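Long-range contacts in alpha-1,3-glucanase (Bacillus circulans, PDB 5ZRU), which hydrolyses alpha-1,3-glucan, the model holding the catalytic unit of this family 87 glycoside hydrolase: residues D303-N308 against F323-Y328; S309-V314 against N337-E342; N469-A474 against L529-S534; V487-I492 against E511-N516; T497-I502 against S535-A540. One frame throughout, in Å; residues are numbered along the deposited sequence.

Interaction 1. Residues D303-N308 against F323-Y328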
# COMPACT_ATOMS: atom_id res chain seq x y z
N ASP A 303 7.05 -10.77 -12.30
CA ASP A 303 7.40 -11.22 -13.66
C ASP A 303 6.20 -11.34 -14.60
O ASP A 303 5.55 -10.32 -14.86
CB ASP A 303 8.24 -12.49 -13.57
CG ASP A 303 9.55 -12.25 -12.86
OD1 ASP A 303 10.22 -11.25 -13.21
OD2 ASP A 303 9.90 -13.01 -11.94
N ASN A 304 5.90 -12.53 -15.14
CA ASN A 304 5.01 -12.66 -16.32
C ASN A 304 3.60 -13.10 -15.91
O ASN A 304 3.37 -14.27 -15.61
CB ASN A 304 5.59 -13.65 -17.33
CG ASN A 304 7.00 -13.32 -17.73
OD1 ASN A 304 7.89 -14.17 -17.63
ND2 ASN A 304 7.22 -12.11 -18.22
N PHE A 305 2.64 -12.17 -15.98
CA PHE A 305 1.30 -12.43 -15.47
C PHE A 305 0.30 -12.82 -16.56
O PHE A 305 -0.87 -13.08 -16.24
CB PHE A 305 0.79 -11.20 -14.71
CG PHE A 305 1.44 -10.96 -13.35
CD1 PHE A 305 2.75 -10.53 -13.25
CD2 PHE A 305 0.70 -11.11 -12.18
CE1 PHE A 305 3.34 -10.28 -12.01
CE2 PHE A 305 1.27 -10.86 -10.92
CZ PHE A 305 2.60 -10.44 -10.84
N GLY A 306 0.69 -12.86 -17.83
CA GLY A 306 -0.20 -13.39 -18.85
C GLY A 306 -1.33 -12.45 -19.25
O GLY A 306 -1.23 -11.23 -19.13
N THR A 307 -2.43 -13.05 -19.72
CA THR A 307 -3.54 -12.32 -20.33
C THR A 307 -4.85 -12.66 -19.62
O THR A 307 -5.20 -13.83 -19.46
CB THR A 307 -3.66 -12.66 -21.83
OG1 THR A 307 -2.51 -12.16 -22.51
CG2 THR A 307 -4.91 -12.04 -22.43
N ASN A 308 -5.58 -11.61 -19.21
CA ASN A 308 -6.82 -11.72 -18.43
C ASN A 308 -6.63 -12.55 -17.16
O ASN A 308 -7.53 -13.28 -16.74
CB ASN A 308 -7.97 -12.29 -19.27
CG ASN A 308 -8.50 -11.28 -20.25
OD1 ASN A 308 -8.17 -10.10 -20.16
ND2 ASN A 308 -9.31 -11.73 -21.20
N PHE A 323 3.25 -6.18 -5.53
CA PHE A 323 3.24 -6.69 -6.90
C PHE A 323 4.22 -5.89 -7.74
O PHE A 323 4.20 -4.66 -7.70
CB PHE A 323 1.85 -6.54 -7.56
CG PHE A 323 0.79 -7.44 -7.00
CD1 PHE A 323 0.24 -7.18 -5.74
CD2 PHE A 323 0.33 -8.52 -7.72
CE1 PHE A 323 -0.77 -8.00 -5.23
CE2 PHE A 323 -0.67 -9.33 -7.22
CZ PHE A 323 -1.22 -9.08 -5.98
N TRP A 324 5.03 -6.57 -8.55
CA TRP A 324 5.78 -5.89 -9.62
C TRP A 324 5.48 -6.60 -10.94
O TRP A 324 6.02 -7.68 -11.21
CB TRP A 324 7.28 -5.86 -9.34
CG TRP A 324 7.97 -4.92 -10.28
CD1 TRP A 324 8.40 -5.18 -11.56
CD2 TRP A 324 8.28 -3.54 -10.03
NE1 TRP A 324 8.96 -4.05 -12.11
CE2 TRP A 324 8.91 -3.03 -11.18
CE3 TRP A 324 8.10 -2.70 -8.92
CZ2 TRP A 324 9.35 -1.71 -11.26
CZ3 TRP A 324 8.54 -1.38 -9.01
CH2 TRP A 324 9.16 -0.90 -10.17
N VAL A 325 4.59 -6.02 -11.74
CA VAL A 325 4.13 -6.66 -12.97
C VAL A 325 5.01 -6.17 -14.11
O VAL A 325 4.99 -4.99 -14.46
CB VAL A 325 2.65 -6.35 -13.23
CG1 VAL A 325 2.12 -7.16 -14.42
CG2 VAL A 325 1.85 -6.67 -11.98
N GLY A 326 5.81 -7.08 -14.67
CA GLY A 326 6.69 -6.67 -15.74
C GLY A 326 7.69 -7.72 -16.16
O GLY A 326 8.29 -8.41 -15.33
N ASP A 327 7.88 -7.84 -17.47
CA ASP A 327 8.80 -8.82 -18.04
C ASP A 327 10.18 -8.21 -18.23
O ASP A 327 10.32 -7.15 -18.86
CB ASP A 327 8.30 -9.32 -19.39
CG ASP A 327 9.31 -10.21 -20.07
OD1 ASP A 327 9.74 -11.19 -19.42
OD2 ASP A 327 9.68 -9.92 -21.22
N TYR A 328 11.20 -8.90 -17.72
CA TYR A 328 12.59 -8.54 -17.97
C TYR A 328 13.37 -9.68 -18.62
O TYR A 328 14.59 -9.58 -18.76
CB TYR A 328 13.27 -8.10 -16.66
CG TYR A 328 12.53 -6.95 -16.05
CD1 TYR A 328 12.84 -5.64 -16.39
CD2 TYR A 328 11.48 -7.17 -15.17
CE1 TYR A 328 12.15 -4.58 -15.87
CE2 TYR A 328 10.77 -6.11 -14.63
CZ TYR A 328 11.11 -4.82 -14.97
OH TYR A 328 10.40 -3.77 -14.44
O HOH W 1 11.12 -10.99 -15.78
O HOH W 2 8.66 -8.41 -12.60
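In the parallel beta-helix of the catalytic domain, a fold of the pectate-lyase-like kind, Asp303 and Gly326 join neighbouring coils where the chain turns a corner. Gly326 N donates to Asp303 O at 3.3 Å. Inside the coil, the Phe305 ring carries Val325 CG2 over one face, 4.0 Å from its centroid, while Phe305 CE2 reaches the edge of the Phe323 ring, the two side chains crossing at about a right angle. Asp327 CG, anti to the backbone N (chi1 174°), puts OD1 within reach of Asn304 ND2, which bonds Asp327 OD1 at 2.9 Å (168°). The acceptor lies in the amide plane, but the donor comes from above the carboxylate plane. Asn304 OD1 is bonded by Arg272, and Asp327 OD1 also meets His330. A leucine in place of Asn304 would probably leave Asp327 without this donor and Arg272 without its acceptor. Asp303 OD2 turns to Ser270; Asp303 OD1 accepts from a water at 2.7 Å, and that water's oxygen takes Tyr328 N at 2.9 Å.

Interaction 2. Residues S309-V314 against N337-E342. With ZN (zinc ion), chain F.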
# COMPACT_ATOMS: atom_id res chain seq x y z
N SER A 309 -5.47 -12.41 -16.52
CA SER A 309 -5.24 -13.10 -15.26
C SER A 309 -5.88 -12.34 -14.10
O SER A 309 -6.25 -11.17 -14.21
CB SER A 309 -3.75 -13.29 -15.02
OG SER A 309 -3.17 -14.12 -16.03
N LYS A 310 -6.04 -13.04 -12.98
CA LYS A 310 -6.52 -12.41 -11.76
C LYS A 310 -5.67 -12.88 -10.59
O LYS A 310 -5.41 -14.08 -10.45
CB LYS A 310 -7.98 -12.76 -11.47
CG LYS A 310 -8.99 -12.33 -12.50
CD LYS A 310 -10.33 -12.09 -11.80
CE LYS A 310 -11.36 -11.47 -12.74
NZ LYS A 310 -11.95 -12.47 -13.66
N VAL A 311 -5.25 -11.94 -9.75
CA VAL A 311 -4.78 -12.24 -8.40
C VAL A 311 -5.75 -11.53 -7.48
O VAL A 311 -5.84 -10.29 -7.50
CB VAL A 311 -3.33 -11.78 -8.16
CG1 VAL A 311 -2.86 -12.23 -6.76
CG2 VAL A 311 -2.40 -12.31 -9.25
N HIS A 312 -6.52 -12.29 -6.71
CA HIS A 312 -7.62 -11.68 -5.99
C HIS A 312 -7.79 -12.32 -4.62
O HIS A 312 -7.42 -13.47 -4.40
CB HIS A 312 -8.93 -11.78 -6.80
CG HIS A 312 -9.45 -13.18 -6.96
ND1 HIS A 312 -10.31 -13.76 -6.05
CD2 HIS A 312 -9.26 -14.09 -7.95
CE1 HIS A 312 -10.62 -14.98 -6.47
NE2 HIS A 312 -10.00 -15.20 -7.61
N ASN A 313 -8.33 -11.54 -3.68
CA ASN A 313 -8.54 -12.02 -2.32
C ASN A 313 -7.24 -12.57 -1.73
O ASN A 313 -7.19 -13.67 -1.20
CB ASN A 313 -9.65 -13.07 -2.29
CG ASN A 313 -11.00 -12.50 -2.69
OD1 ASN A 313 -11.33 -12.43 -3.87
ND2 ASN A 313 -11.79 -12.11 -1.69
N VAL A 314 -6.17 -11.79 -1.87
CA VAL A 314 -4.91 -12.15 -1.24
C VAL A 314 -4.56 -11.07 -0.22
O VAL A 314 -5.08 -9.95 -0.25
CB VAL A 314 -3.75 -12.34 -2.25
CG1 VAL A 314 -4.02 -13.53 -3.19
CG2 VAL A 314 -3.49 -11.05 -3.05
N ASN A 337 -1.55 -8.28 -20.01
CA ASN A 337 -2.66 -7.56 -20.62
C ASN A 337 -3.93 -8.02 -19.92
O ASN A 337 -4.21 -9.22 -19.88
CB ASN A 337 -2.73 -7.85 -22.12
CG ASN A 337 -3.55 -6.84 -22.91
OD1 ASN A 337 -3.93 -5.79 -22.40
ND2 ASN A 337 -3.80 -7.17 -24.17
N GLY A 338 -4.68 -7.08 -19.36
CA GLY A 338 -5.94 -7.43 -18.72
C GLY A 338 -5.84 -8.05 -17.34
O GLY A 338 -6.78 -8.71 -16.90
N LEU A 339 -4.72 -7.88 -16.65
CA LEU A 339 -4.61 -8.39 -15.29
C LEU A 339 -5.56 -7.63 -14.37
O LEU A 339 -5.70 -6.41 -14.46
CB LEU A 339 -3.17 -8.24 -14.78
CG LEU A 339 -2.96 -8.50 -13.29
CD1 LEU A 339 -3.14 -9.98 -12.95
CD2 LEU A 339 -1.58 -8.01 -12.87
N VAL A 340 -6.23 -8.36 -13.48
CA VAL A 340 -7.06 -7.75 -12.44
C VAL A 340 -6.53 -8.19 -11.09
O VAL A 340 -6.45 -9.40 -10.80
CB VAL A 340 -8.54 -8.12 -12.60
CG1 VAL A 340 -9.36 -7.51 -11.44
CG2 VAL A 340 -9.05 -7.61 -13.95
N ILE A 341 -6.19 -7.22 -10.25
CA ILE A 341 -5.88 -7.43 -8.85
C ILE A 341 -7.06 -6.86 -8.07
O ILE A 341 -7.39 -5.68 -8.22
CB ILE A 341 -4.57 -6.74 -8.46
CG1 ILE A 341 -3.39 -7.34 -9.25
CG2 ILE A 341 -4.32 -6.83 -6.95
CD1 ILE A 341 -2.09 -6.50 -9.13
N GLU A 342 -7.73 -7.68 -7.27
CA GLU A 342 -8.91 -7.15 -6.60
C GLU A 342 -9.11 -7.80 -5.24
O GLU A 342 -8.59 -8.88 -4.95
CB GLU A 342 -10.18 -7.33 -7.45
CG GLU A 342 -10.57 -8.77 -7.72
CD GLU A 342 -11.74 -8.90 -8.70
OE1 GLU A 342 -12.44 -7.89 -8.94
OE2 GLU A 342 -11.96 -10.01 -9.22
ZN ZN F . -10.29 -16.90 -8.78
O HOH W 3 -3.16 -10.72 -17.18
O HOH W 4 -10.77 -18.33 -7.29
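His312 sits beside Glu342, its CB 3.5 Å from Glu342 CG, and its ring swings away to the zinc ion, which NE2 binds at 2.1 Å. A water, His3 and Asp278 complete the site. The CG of His312 lies between its own backbone N and carbonyl carbon (chi1 67°), which lifts the ring off the strand; ND1 then donates to Asn313 OD1 at 2.7 Å, in the ring plane and on a lone pair of the amide oxygen. Glu342 gives OE1 to a salt bridge with Arg366 and OE2 to Asn5, while Lys310 CD lies 3.7 Å from Glu342 OE2 and Lys310 NZ bonds His3 O. Behind this shell runs a parallel ladder between coils of the beta-helix: Val311 N to Val340 O, 3.0 Å, and Asn313 N to Glu342 O, also 3.0 Å. Val311 and Ile341 point to the other face and pack on Phe323. With ND1 acting as donor, the NE2 lone pair is directed at the metal and the ring's rotation is fixed at both nitrogens.

Interaction 3. Residues N469-A474 against L529-S534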
# COMPACT_ATOMS: atom_id res chain seq x y z
N ASN A 469 13.56 17.19 1.25
CA ASN A 469 13.30 18.28 2.19
C ASN A 469 12.44 19.37 1.54
O ASN A 469 12.60 20.56 1.83
CB ASN A 469 14.61 18.87 2.72
CG ASN A 469 15.21 18.04 3.84
OD1 ASN A 469 14.75 16.94 4.14
ND2 ASN A 469 16.26 18.58 4.47
N GLY A 470 11.50 18.97 0.68
CA GLY A 470 10.67 19.92 -0.02
C GLY A 470 9.19 19.56 0.06
O GLY A 470 8.81 18.43 0.40
N GLU A 471 8.37 20.55 -0.30
CA GLU A 471 6.92 20.41 -0.27
C GLU A 471 6.41 19.63 -1.48
O GLU A 471 7.03 19.60 -2.54
CB GLU A 471 6.26 21.80 -0.24
CG GLU A 471 6.59 22.70 -1.42
CD GLU A 471 7.84 23.57 -1.22
OE1 GLU A 471 8.67 23.27 -0.33
OE2 GLU A 471 8.01 24.56 -1.97
N ARG A 472 5.27 18.96 -1.28
CA ARG A 472 4.53 18.28 -2.34
C ARG A 472 3.05 18.52 -2.13
O ARG A 472 2.58 18.57 -0.98
CB ARG A 472 4.81 16.76 -2.35
CG ARG A 472 6.26 16.39 -2.71
CD ARG A 472 6.50 16.59 -4.19
NE ARG A 472 7.92 16.45 -4.53
CZ ARG A 472 8.42 16.64 -5.75
NH1 ARG A 472 7.61 16.95 -6.75
NH2 ARG A 472 9.72 16.49 -5.96
N GLY A 473 2.31 18.67 -3.23
CA GLY A 473 0.88 18.86 -3.13
C GLY A 473 0.17 17.59 -2.71
O GLY A 473 0.70 16.49 -2.83
N ALA A 474 -1.03 17.75 -2.16
CA ALA A 474 -1.91 16.59 -2.04
C ALA A 474 -2.09 15.93 -3.40
O ALA A 474 -2.11 14.70 -3.52
CB ALA A 474 -3.25 17.00 -1.43
N LEU A 529 6.23 27.18 6.88
CA LEU A 529 6.35 28.30 5.96
C LEU A 529 7.59 28.23 5.07
O LEU A 529 7.57 28.80 3.98
CB LEU A 529 6.36 29.63 6.74
CG LEU A 529 5.13 29.87 7.62
CD1 LEU A 529 5.29 31.13 8.45
CD2 LEU A 529 3.86 29.94 6.75
N THR A 530 8.64 27.55 5.50
CA THR A 530 9.83 27.41 4.67
C THR A 530 9.48 26.63 3.40
O THR A 530 8.54 25.82 3.38
CB THR A 530 10.95 26.71 5.44
OG1 THR A 530 10.48 25.48 5.98
CG2 THR A 530 11.43 27.58 6.59
N SER A 531 10.25 26.88 2.34
CA SER A 531 9.94 26.31 1.04
C SER A 531 11.22 25.88 0.33
O SER A 531 12.21 26.62 0.32
CB SER A 531 9.16 27.32 0.16
OG SER A 531 9.00 26.85 -1.17
N ARG A 532 11.18 24.69 -0.25
CA ARG A 532 12.27 24.27 -1.12
C ARG A 532 12.30 25.10 -2.40
O ARG A 532 13.35 25.60 -2.80
CB ARG A 532 12.13 22.78 -1.47
CG ARG A 532 13.17 22.26 -2.49
CD ARG A 532 12.84 20.83 -2.87
NE ARG A 532 13.77 20.24 -3.83
CZ ARG A 532 13.53 19.11 -4.49
NH1 ARG A 532 12.37 18.48 -4.33
NH2 ARG A 532 14.43 18.62 -5.34
N PHE A 533 11.14 25.28 -3.03
CA PHE A 533 11.10 25.79 -4.39
C PHE A 533 10.92 27.30 -4.49
O PHE A 533 11.31 27.88 -5.50
CB PHE A 533 9.96 25.13 -5.18
CG PHE A 533 10.11 23.65 -5.33
CD1 PHE A 533 11.20 23.11 -6.02
CD2 PHE A 533 9.16 22.79 -4.81
CE1 PHE A 533 11.34 21.74 -6.18
CE2 PHE A 533 9.30 21.41 -4.96
CZ PHE A 533 10.38 20.89 -5.65
N SER A 534 10.34 27.94 -3.48
CA SER A 534 9.88 29.31 -3.63
C SER A 534 10.22 30.09 -2.38
O SER A 534 10.93 29.62 -1.49
CB SER A 534 8.37 29.35 -3.90
OG SER A 534 7.97 28.32 -4.78
O HOH W 5 9.88 18.72 -2.94
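Glu471 reaches Ser531 by two turns of its chain: CG lies between backbone N and carbonyl carbon (chi1 60°), and a bend at chi2 (-90°) swings the carboxylate over to the 529-534 loop. There OE1 uses its syn lone pair to take Arg532 N at 2.9 Å. OE2 accepts from Ser531 OG at 2.6 Å, again on the syn side but 31° out of the carboxylate plane, and receives a weak, long bond from Phe533 N. Ser531 OG does double duty, since it also accepts from Ser534 N at 2.9 Å, an ST motif that curls the loop around the carboxylate. Both segments belong to loops that lead into strands of the parallel beta-helix, 475-478 and 542-544, two coils apart. With an alanine here in place of Glu471, Arg532 N and Ser531 OG would probably be left without this acceptor and the two loops untied from each other at this point. Arg532 runs extended past Gly470, its CB 3.5 Å from Gly470 CA; a side chain at that glycine would collide with Arg532 CD. A water accepts from Arg532 NH1 at 2.9 Å and donates to Glu471 O at 3.0 Å. Arg472 NH2 comes within 3.7 Å of Arg532 NH1, guanidinium planes steeply inclined; salt bridges from Arg472 to Asp466, Asp476 and Glu478 probably offset the like charges.

Interaction 4. Residues V487-I492 against E511-N516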
# COMPACT_ATOMS: atom_id res chain seq x y z
N VAL A 487 -4.66 15.60 -18.93
CA VAL A 487 -5.06 15.04 -17.64
C VAL A 487 -6.29 15.79 -17.16
O VAL A 487 -6.34 17.02 -17.22
CB VAL A 487 -3.94 15.11 -16.58
CG1 VAL A 487 -4.33 14.29 -15.36
CG2 VAL A 487 -2.61 14.61 -17.14
N THR A 488 -7.29 15.04 -16.69
CA THR A 488 -8.51 15.62 -16.15
C THR A 488 -8.73 15.07 -14.76
O THR A 488 -8.61 13.85 -14.55
CB THR A 488 -9.72 15.31 -17.04
OG1 THR A 488 -9.44 15.73 -18.38
CG2 THR A 488 -10.98 16.02 -16.53
N PHE A 489 -9.05 15.96 -13.81
CA PHE A 489 -9.43 15.62 -12.45
C PHE A 489 -10.87 16.07 -12.26
O PHE A 489 -11.18 17.24 -12.49
CB PHE A 489 -8.55 16.32 -11.41
CG PHE A 489 -7.10 15.98 -11.51
CD1 PHE A 489 -6.30 16.54 -12.49
CD2 PHE A 489 -6.53 15.10 -10.61
CE1 PHE A 489 -4.96 16.24 -12.58
CE2 PHE A 489 -5.19 14.78 -10.70
CZ PHE A 489 -4.40 15.35 -11.68
N THR A 490 -11.75 15.16 -11.85
CA THR A 490 -13.16 15.51 -11.72
C THR A 490 -13.73 14.94 -10.43
O THR A 490 -13.53 13.76 -10.13
CB THR A 490 -13.96 15.00 -12.93
OG1 THR A 490 -13.36 15.54 -14.12
CG2 THR A 490 -15.41 15.46 -12.84
N ASN A 491 -14.46 15.76 -9.67
CA ASN A 491 -15.10 15.31 -8.43
C ASN A 491 -14.06 14.82 -7.43
O ASN A 491 -14.03 13.65 -7.04
CB ASN A 491 -16.15 14.23 -8.72
CG ASN A 491 -17.41 14.79 -9.35
OD1 ASN A 491 -17.92 15.84 -8.93
ND2 ASN A 491 -17.93 14.09 -10.35
N ILE A 492 -13.18 15.72 -7.02
CA ILE A 492 -12.13 15.40 -6.05
C ILE A 492 -12.37 16.24 -4.81
O ILE A 492 -12.49 17.46 -4.91
CB ILE A 492 -10.71 15.66 -6.60
CG1 ILE A 492 -10.54 15.13 -8.03
CG2 ILE A 492 -9.65 15.12 -5.62
CD1 ILE A 492 -10.50 13.63 -8.15
N GLU A 511 0.12 20.92 -20.24
CA GLU A 511 -0.73 21.11 -21.41
C GLU A 511 -2.05 20.36 -21.24
O GLU A 511 -2.04 19.16 -20.98
CB GLU A 511 -0.02 20.61 -22.68
CG GLU A 511 1.30 21.33 -22.96
CD GLU A 511 2.16 20.59 -23.97
OE1 GLU A 511 3.40 20.64 -23.84
OE2 GLU A 511 1.59 19.97 -24.90
N ASN A 512 -3.17 21.07 -21.42
CA ASN A 512 -4.52 20.49 -21.32
C ASN A 512 -4.71 19.75 -19.99
O ASN A 512 -5.05 18.57 -19.96
CB ASN A 512 -4.81 19.57 -22.50
CG ASN A 512 -6.29 19.13 -22.56
OD1 ASN A 512 -7.17 19.87 -22.12
ND2 ASN A 512 -6.54 17.95 -23.09
N ILE A 513 -4.50 20.47 -18.89
CA ILE A 513 -4.76 19.95 -17.55
C ILE A 513 -6.03 20.61 -17.04
O ILE A 513 -6.07 21.84 -16.88
CB ILE A 513 -3.59 20.22 -16.60
CG1 ILE A 513 -2.24 19.87 -17.24
CG2 ILE A 513 -3.80 19.46 -15.28
CD1 ILE A 513 -2.08 18.40 -17.67
N VAL A 514 -7.06 19.81 -16.75
CA VAL A 514 -8.38 20.32 -16.40
C VAL A 514 -8.81 19.74 -15.06
O VAL A 514 -8.69 18.53 -14.84
CB VAL A 514 -9.42 20.00 -17.49
CG1 VAL A 514 -10.79 20.55 -17.09
CG2 VAL A 514 -8.97 20.57 -18.84
N PHE A 515 -9.34 20.60 -14.19
CA PHE A 515 -9.81 20.24 -12.86
C PHE A 515 -11.27 20.66 -12.74
O PHE A 515 -11.56 21.86 -12.65
CB PHE A 515 -9.00 20.95 -11.77
CG PHE A 515 -7.61 20.43 -11.59
CD1 PHE A 515 -6.58 20.86 -12.41
CD2 PHE A 515 -7.31 19.56 -10.54
CE1 PHE A 515 -5.28 20.40 -12.22
CE2 PHE A 515 -6.02 19.11 -10.34
CZ PHE A 515 -5.00 19.53 -11.19
N ASN A 516 -12.19 19.69 -12.69
CA ASN A 516 -13.61 20.01 -12.60
C ASN A 516 -14.18 19.53 -11.27
O ASN A 516 -13.86 18.44 -10.81
CB ASN A 516 -14.38 19.37 -13.77
CG ASN A 516 -13.97 19.92 -15.13
OD1 ASN A 516 -13.54 21.07 -15.24
ND2 ASN A 516 -14.07 19.10 -16.16
O HOH W 6 -7.73 17.45 -19.98
O HOH W 7 -15.20 16.67 -16.01
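Phe489 and Phe515 form the tight side of this contact, an offset stack with centroids 4.4 Å apart and planes only 2° from parallel. Phe515 CE2 lies over the Phe489 face, 3.4 Å from Phe489 CD1. Both have CG anti to the carbonyl carbon and nearly equal chi2 (78° and 83°), which turns the rings alike. Phe515 stacks in turn on Phe553, and Phe489 meets the nearly parallel ring of Phe453, making a row of phenylalanines up the interior of the parallel beta-helix. Next to it, Val487 CG2 touches Ile513 CD1 at 3.9 Å. The strands run parallel, the axes of 487-490 and 513-516 approaching to 4.6 Å, on backbone bonds such as Phe489 N to Val514 O at 2.8 Å and Asn516 N to Phe489 O at 2.7 Å.

The other face, with Thr488, Thr490, Val514 and Asn516, is looser and wet. Thr490 OG1 and Asn516 CB stay 4.0 Å apart, and a water links Thr490 OG1 to Asn516 ND2, which it meets at 2.7 Å. A second water joins Thr488 OG1 to Asn512 O. Asn516 OD1 turns to Asn554 on the following coil. The chemistry thus splits by face: ring stacking and aliphatic packing hold the coils together inside, while outside the polar side chains meet largely through water, and the backbone ladder between is common to both.

Interaction 5. Residues T497-I502 against S535-A540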
# COMPACT_ATOMS: atom_id res chain seq x y z
N THR A 497 -5.24 19.40 3.93
CA THR A 497 -3.94 19.18 3.31
C THR A 497 -2.82 19.80 4.16
O THR A 497 -2.99 20.87 4.75
CB THR A 497 -3.94 19.77 1.90
OG1 THR A 497 -4.80 18.97 1.06
CG2 THR A 497 -2.52 19.79 1.31
N GLN A 498 -1.68 19.11 4.20
CA GLN A 498 -0.56 19.54 5.04
C GLN A 498 0.03 20.85 4.54
O GLN A 498 0.16 21.81 5.31
CB GLN A 498 0.51 18.43 5.07
CG GLN A 498 -0.04 17.10 5.63
CD GLN A 498 1.02 16.02 5.79
OE1 GLN A 498 2.20 16.31 5.96
NE2 GLN A 498 0.59 14.76 5.74
N ARG A 499 0.41 20.92 3.26
CA ARG A 499 0.88 22.17 2.69
C ARG A 499 -0.11 22.63 1.61
O ARG A 499 -1.24 22.98 1.95
CB ARG A 499 2.32 22.03 2.15
CG ARG A 499 3.01 23.38 1.83
CD ARG A 499 3.11 24.30 3.08
NE ARG A 499 3.94 25.49 2.81
CZ ARG A 499 5.27 25.48 2.80
NH1 ARG A 499 5.92 24.35 3.08
NH2 ARG A 499 5.95 26.59 2.54
N SER A 500 0.27 22.65 0.34
CA SER A 500 -0.67 23.09 -0.70
C SER A 500 -1.45 21.92 -1.28
O SER A 500 -0.93 20.82 -1.43
CB SER A 500 0.06 23.85 -1.82
OG SER A 500 0.61 25.06 -1.33
N ALA A 501 -2.73 22.17 -1.60
CA ALA A 501 -3.59 21.09 -2.09
C ALA A 501 -3.16 20.60 -3.47
O ALA A 501 -3.07 19.40 -3.72
CB ALA A 501 -5.05 21.53 -2.10
N ILE A 502 -2.93 21.52 -4.40
CA ILE A 502 -2.57 21.17 -5.77
C ILE A 502 -1.29 21.92 -6.14
O ILE A 502 -1.25 23.15 -5.99
CB ILE A 502 -3.69 21.50 -6.76
CG1 ILE A 502 -4.99 20.81 -6.34
CG2 ILE A 502 -3.32 21.08 -8.18
CD1 ILE A 502 -6.19 21.29 -7.13
N SER A 535 9.70 31.31 -2.33
CA SER A 535 9.79 32.11 -1.13
C SER A 535 8.85 31.53 -0.07
O SER A 535 7.92 30.78 -0.40
CB SER A 535 9.43 33.55 -1.45
OG SER A 535 8.23 33.59 -2.20
N PRO A 536 9.08 31.85 1.21
CA PRO A 536 8.23 31.29 2.27
C PRO A 536 6.76 31.61 2.04
O PRO A 536 6.40 32.66 1.53
CB PRO A 536 8.75 31.97 3.54
CG PRO A 536 10.13 32.41 3.21
CD PRO A 536 10.12 32.75 1.75
N HIS A 537 5.91 30.67 2.45
CA HIS A 537 4.48 30.84 2.22
C HIS A 537 3.68 29.82 3.00
O HIS A 537 4.13 28.69 3.18
CB HIS A 537 4.15 30.71 0.73
CG HIS A 537 4.45 29.36 0.15
ND1 HIS A 537 5.70 29.00 -0.30
CD2 HIS A 537 3.66 28.27 -0.05
CE1 HIS A 537 5.67 27.77 -0.77
NE2 HIS A 537 4.44 27.30 -0.62
N PRO A 538 2.48 30.18 3.48
CA PRO A 538 1.57 29.17 4.01
C PRO A 538 1.03 28.32 2.88
O PRO A 538 1.01 28.73 1.72
CB PRO A 538 0.45 29.99 4.66
CG PRO A 538 0.90 31.43 4.60
CD PRO A 538 1.88 31.52 3.48
N GLY A 539 0.58 27.11 3.22
CA GLY A 539 0.02 26.24 2.20
C GLY A 539 -1.18 26.88 1.52
O GLY A 539 -2.02 27.52 2.17
N ALA A 540 -1.27 26.70 0.21
CA ALA A 540 -2.31 27.29 -0.61
C ALA A 540 -3.25 26.23 -1.19
O ALA A 540 -2.98 25.03 -1.16
CB ALA A 540 -1.70 28.11 -1.75
O HOH W 8 3.22 24.99 -1.33
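Arg499 lies across His537 where two loops of the parallel beta-helix meet, near the C-terminal end of the fold. The guanidinium and imidazole planes are inclined by 37°, and Arg499 NH2 stands 3.5 Å above the ring plane of His537, over its centre. The same nitrogen donates to the carbonyl of that residue, NH2 to His537 O at 2.9 Å, in the carbonyl plane; Arg499 NE adds a weak bond to the same oxygen. One arginine therefore holds His537 by both ring face and backbone. The grip extends further, NH2 also bonding Thr530 O and NH1 reaching Ser464.

The bend of the Arg499 chain at chi2 (60°) lets it pass over Gly539, with CD 3.8 Å from Gly539 CA. Because Gly539 has no side chain, which would run into Arg499 O, the CA atoms of Arg499 and Gly539 can close to 4.2 Å. The imidazole is held at its edge: His537 ND1 donates to Ser535 O at 2.8 Å in the ring plane. Ser500 OG, anti to its own carbonyl carbon, turns to accept Ala540 N in an almost straight bond (172°), while Ala501 N returns one to Ala540 O at 2.9 Å. A water sits between Ser500 and His537, 2.6 Å from Ser500 OG and 2.7 Å from His537 NE2.

How the interactions relate
From the N terminus, interaction 1 closes the loop from 303-308 to 323-328, and interaction 2 crosses it, opening at 309-314 and closing at 337-342. They touch: Gly306 and Asn308 bond the backbone of Asn337, and Phe323 packs on Val311 and Ile341, joining two walls of the beta-helix. Much further along, interaction 3 opens at 469-474. Interaction 4 is nested within its loop, while interaction 5 opens at 497-502, inside both, and closes last, crossing the two. Interactions 3 and 5 share the 529-540 loop through Arg499 and Thr530; interaction 4 meets interaction 5 where Phe515 packs on Ile502. The centres of interactions 2 and 3 lie about 37 Å apart.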